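PDB 2P17: pirin-like protein from Geobacillus kaustophilus, which is of unknown function but binds one iron ion per subunit and belongs to the pirin family, whose members are built from two cupin domains. Local coordinates for residues N117-S120 with A121-M124; D183-G186 with H187-G190. All coordinates share one frame; numbering follows the deposited sequence.

Interactions 1 and 2 are both tight local turns, each closed by a hydrogen bond from the fourth residue's N to the O of the first, a proline. They do not touch, and their centres lie about 21 Å apart. The turn of 117-124 leaves strand 109-117, with Asn117 and Leu118 buried and residues 120-122 exposed. The turn of 183-190 joins two strands of the C-terminal cupin domain, and none of its touching residues is fully exposed. Their chemistry differs. Interaction 1 is mainly polar, with a lysine amine bound to oxygens. Interaction 2 rests mainly on a tyrosine ring packed on proline. Residues 164-166 pack against both: Ile164 and Val165 against interaction 1, Pro166 against interaction 2.

Interaction 1 of 2, residues N117-S120 with A121-M124; sequences NLPS and AYKM
A tight turn just after strand 109-117 brings Lys123 back over Leu118 and Asn117. Its backbone is closed at Pro119, whose O accepts a bond from Tyr122 N at 2.8 Å. A second, weak bond runs from Lys123 N to Ser120 O. The lysine side chain then runs back alongside Leu118 to Asn117. It is extended as far as CE and bends at its last torsion (chi4 -70°), which tips the amine toward the backbone. NZ donates to Leu118 O at 2.9 Å, lying in the carbonyl plane with a C=O...N angle of 150°. The same NZ reaches Asn117 OD1 at 3.0 Å, tilted 23° from the plane of that side-chain carbonyl. Gly59 O is a third acceptor, so the lysine ties this turn to the chain just before strand 60-66.

The apolar contacts are looser. Leu118 CB lies 4.1 Å from Lys123 CG, and Leu118 CD2 lies 4.4 Å from Tyr122 CB. Tyr122 CD2 lies 3.9 Å from Pro119 CG, the proline meeting the ring obliquely. Separately, the CD1 methyl of Leu118 lies against Tyr122 O. Beyond the turn, Leu118 and Tyr122 both touch Ile164, while Pro119 touches Val165 and Val245. The side chain of Leu118 is about 9 Å from that of His57, an iron ligand.

The three acceptors named for the Lys123 amine are neutral amide oxygens. Their carbonyl dipoles would probably stabilise its positive charge, and three bonds together would limit how the amine can turn.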
loop_
_atom_site.group_PDB
_atom_site.type_symbol
_atom_site.label_atom_id
_atom_site.label_comp_id
_atom_site.label_asym_id
_atom_site.label_seq_id
_atom_site.Cartn_x
_atom_site.Cartn_y
_atom_site.Cartn_z
ATOM N N ASN A 117 -6.402 -9.112 -4.126
ATOM C CA ASN A 117 -7.276 -10.224 -4.486
ATOM C C ASN A 117 -7.396 -11.209 -3.332
ATOM O O ASN A 117 -6.463 -11.373 -2.547
ATOM C CB ASN A 117 -6.723 -10.939 -5.714
ATOM C CG ASN A 117 -7.771 -11.755 -6.436
ATOM O OD1 ASN A 117 -8.969 -11.611 -6.192
ATOM N ND2 ASN A 117 -7.316 -12.610 -7.358
ATOM N N LEU A 118 -8.560 -11.845 -3.226
ATOM C CA LEU A 118 -8.722 -13.006 -2.354
ATOM C C LEU A 118 -8.656 -14.267 -3.207
ATOM O O LEU A 118 -9.281 -14.325 -4.276
ATOM C CB LEU A 118 -10.056 -12.972 -1.603
ATOM C CG LEU A 118 -10.232 -11.923 -0.489
ATOM C CD1 LEU A 118 -11.667 -11.855 -0.006
ATOM C CD2 LEU A 118 -9.330 -12.239 0.679
ATOM N N PRO A 119 -7.917 -15.289 -2.730
ATOM C CA PRO A 119 -7.925 -16.583 -3.426
ATOM C C PRO A 119 -9.322 -17.193 -3.358
ATOM O O PRO A 119 -10.112 -16.852 -2.470
ATOM C CB PRO A 119 -6.961 -17.442 -2.607
ATOM C CG PRO A 119 -6.159 -16.479 -1.787
ATOM C CD PRO A 119 -7.039 -15.305 -1.548
ATOM N N SER A 120 -9.611 -18.083 -4.302
ATOM C CA SER A 120 -10.917 -18.740 -4.365
ATOM C C SER A 120 -11.342 -19.297 -3.003
ATOM O O SER A 120 -12.510 -19.176 -2.615
ATOM C CB SER A 120 -10.875 -19.862 -5.405
ATOM O OG SER A 120 -12.120 -20.520 -5.491
ATOM N N ALA A 121 -10.391 -19.895 -2.281
ATOM C CA ALA A 121 -10.691 -20.479 -0.969
ATOM C C ALA A 121 -11.271 -19.482 0.032
ATOM O O ALA A 121 -11.949 -19.878 0.975
ATOM C CB ALA A 121 -9.471 -21.148 -0.370
ATOM N N TYR A 122 -10.998 -18.194 -0.159
ATOM C CA TYR A 122 -11.378 -17.187 0.826
ATOM C C TYR A 122 -12.325 -16.133 0.278
ATOM O O TYR A 122 -12.670 -15.181 0.994
ATOM C CB TYR A 122 -10.134 -16.481 1.372
ATOM C CG TYR A 122 -9.122 -17.393 2.035
ATOM C CD1 TYR A 122 -9.187 -17.656 3.407
ATOM C CD2 TYR A 122 -8.081 -17.972 1.306
ATOM C CE1 TYR A 122 -8.260 -18.490 4.017
ATOM C CE2 TYR A 122 -7.143 -18.809 1.920
ATOM C CZ TYR A 122 -7.242 -19.055 3.279
ATOM O OH TYR A 122 -6.314 -19.873 3.889
ATOM N N LYS A 123 -12.734 -16.272 -0.980
ATOM C CA LYS A 123 -13.584 -15.251 -1.598
ATOM C C LYS A 123 -14.893 -15.048 -0.845
ATOM O O LYS A 123 -15.470 -13.956 -0.864
ATOM C CB LYS A 123 -13.839 -15.556 -3.077
ATOM C CG LYS A 123 -12.697 -15.097 -3.958
ATOM C CD LYS A 123 -13.112 -14.972 -5.402
ATOM C CE LYS A 123 -11.906 -14.703 -6.286
ATOM N NZ LYS A 123 -11.383 -13.335 -6.046
HETATM N N MSE A 124 -15.339 -16.096 -0.157
HETATM C CA MSE A 124 -16.617 -16.066 0.560
HETATM C C MSE A 124 -16.461 -15.914 2.062
HETATM O O MSE A 124 -17.414 -16.151 2.810
HETATM C CB MSE A 124 -17.443 -17.316 0.238
HETATM C CG MSE A 124 -17.833 -17.408 -1.226
HETATM SE SE MSE A 124 -19.242 -16.141 -1.705
HETATM C CE MSE A 124 -20.779 -17.076 -0.931
#

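Interaction 2 of 2, residues D183-G186 with H187-G190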
loop_
_atom_site.group_PDB
_atom_site.type_symbol
_atom_site.label_atom_id
_atom_site.label_comp_id
_atom_site.label_asym_id
_atom_site.label_seq_id
_atom_site.Cartn_x
_atom_site.Cartn_y
_atom_site.Cartn_z
ATOM N N ASP A 183 13.715 -6.737 3.624
ATOM C CA ASP A 183 13.730 -8.159 3.233
ATOM C C ASP A 183 12.395 -8.575 2.635
ATOM O O ASP A 183 11.339 -8.142 3.100
ATOM C CB ASP A 183 14.042 -9.056 4.435
ATOM C CG ASP A 183 13.099 -8.816 5.602
ATOM O OD1 ASP A 183 12.881 -7.640 5.966
ATOM O OD2 ASP A 183 12.571 -9.808 6.150
ATOM N N LEU A 184 12.444 -9.412 1.599
ATOM C CA LEU A 184 11.232 -9.971 1.009
ATOM C C LEU A 184 11.464 -11.407 0.612
ATOM O O LEU A 184 12.506 -11.722 0.054
ATOM C CB LEU A 184 10.842 -9.207 -0.261
ATOM C CG LEU A 184 10.394 -7.760 -0.087
ATOM C CD1 LEU A 184 10.265 -7.137 -1.460
ATOM C CD2 LEU A 184 9.068 -7.675 0.695
ATOM N N PRO A 185 10.488 -12.291 0.882
ATOM C CA PRO A 185 10.576 -13.659 0.346
ATOM C C PRO A 185 10.640 -13.601 -1.178
ATOM O O PRO A 185 10.014 -12.730 -1.791
ATOM C CB PRO A 185 9.276 -14.300 0.810
ATOM C CG PRO A 185 8.887 -13.500 2.047
ATOM C CD PRO A 185 9.304 -12.098 1.740
ATOM N N GLY A 186 11.390 -14.513 -1.786
ATOM C CA GLY A 186 11.643 -14.440 -3.227
ATOM C C GLY A 186 10.408 -14.481 -4.116
ATOM O O GLY A 186 10.401 -13.911 -5.221
ATOM N N HIS A 187 9.349 -15.132 -3.641
ATOM C CA HIS A 187 8.150 -15.275 -4.456
ATOM C C HIS A 187 7.200 -14.080 -4.317
ATOM O O HIS A 187 6.219 -13.977 -5.066
ATOM C CB HIS A 187 7.425 -16.587 -4.138
ATOM C CG HIS A 187 6.804 -16.626 -2.778
ATOM N ND1 HIS A 187 7.542 -16.528 -1.616
ATOM C CD2 HIS A 187 5.511 -16.746 -2.393
ATOM C CE1 HIS A 187 6.730 -16.591 -0.575
ATOM N NE2 HIS A 187 5.491 -16.718 -1.018
ATOM N N TYR A 188 7.476 -13.172 -3.379
ATOM C CA TYR A 188 6.610 -11.996 -3.241
ATOM C C TYR A 188 6.757 -11.094 -4.469
ATOM O O TYR A 188 7.837 -10.976 -5.060
ATOM C CB TYR A 188 6.950 -11.188 -1.991
ATOM C CG TYR A 188 6.280 -11.603 -0.696
ATOM C CD1 TYR A 188 5.977 -12.928 -0.412
ATOM C CD2 TYR A 188 5.986 -10.638 0.274
ATOM C CE1 TYR A 188 5.389 -13.280 0.800
ATOM C CE2 TYR A 188 5.391 -10.979 1.488
ATOM C CZ TYR A 188 5.096 -12.301 1.740
ATOM O OH TYR A 188 4.531 -12.662 2.954
ATOM N N ASN A 189 5.657 -10.432 -4.806
ATOM C CA ASN A 189 5.581 -9.509 -5.916
ATOM C C ASN A 189 5.250 -8.154 -5.321
ATOM O O ASN A 189 4.333 -8.043 -4.510
ATOM C CB ASN A 189 4.489 -9.988 -6.885
ATOM C CG ASN A 189 4.405 -9.152 -8.160
ATOM O OD1 ASN A 189 5.371 -8.507 -8.569
ATOM N ND2 ASN A 189 3.255 -9.198 -8.808
ATOM N N GLY A 190 5.981 -7.112 -5.708
ATOM C CA GLY A 190 5.724 -5.821 -5.095
ATOM C C GLY A 190 6.292 -4.611 -5.788
ATOM O O GLY A 190 6.831 -4.681 -6.900
HETATM O O HOH W 1 8.782 -12.780 -7.171
#
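Tyr188 folds back over Pro185 across a type I beta turn that runs from one to the other. Tyr188 N donates to Pro185 O at 3.0 Å and closes the turn. The tyrosine CB starts 3.4 Å from that same Pro185 O. With CG anti to the carbonyl carbon (chi1 -87°), the tyrosine ring is turned so that one face meets Pro185. Pro185 CD sits over its centre, 3.8 Å from the centroid and 7° off the normal, in a CH-pi contact. Tyr188 CD1 meets Pro185 CB, and CE1 comes to 3.7 Å from Pro185 CG. Across the ring, CD2 is 4.3 Å from Leu184 CD2, and CE2 stays near Pro185 CD. CZ, toward the tip, still lies near Pro185 CG. Tyr188 CD1 also lies above one face of the His187 ring, near its rim, and His187 NE2 sits at the edge of the tyrosine ring. His187 CE1 touches Pro185 CB at 3.7 Å, and its NE2 bonds to Glu243. An alanine in place of Tyr188 would probably leave Pro185 without its CH-pi partner and open a gap beside Leu184 CD2 and the face of the His187 ring.

Arg5 NH2 bonds to Tyr188 O. The turn leads from strand 179-185, paired with 224-231, into strand 189-196, which pairs with 212-216 and 235-242. Leu184 and Tyr188 both pack on Ala241 of strand 235-242, and the tyrosine also touches Pro166.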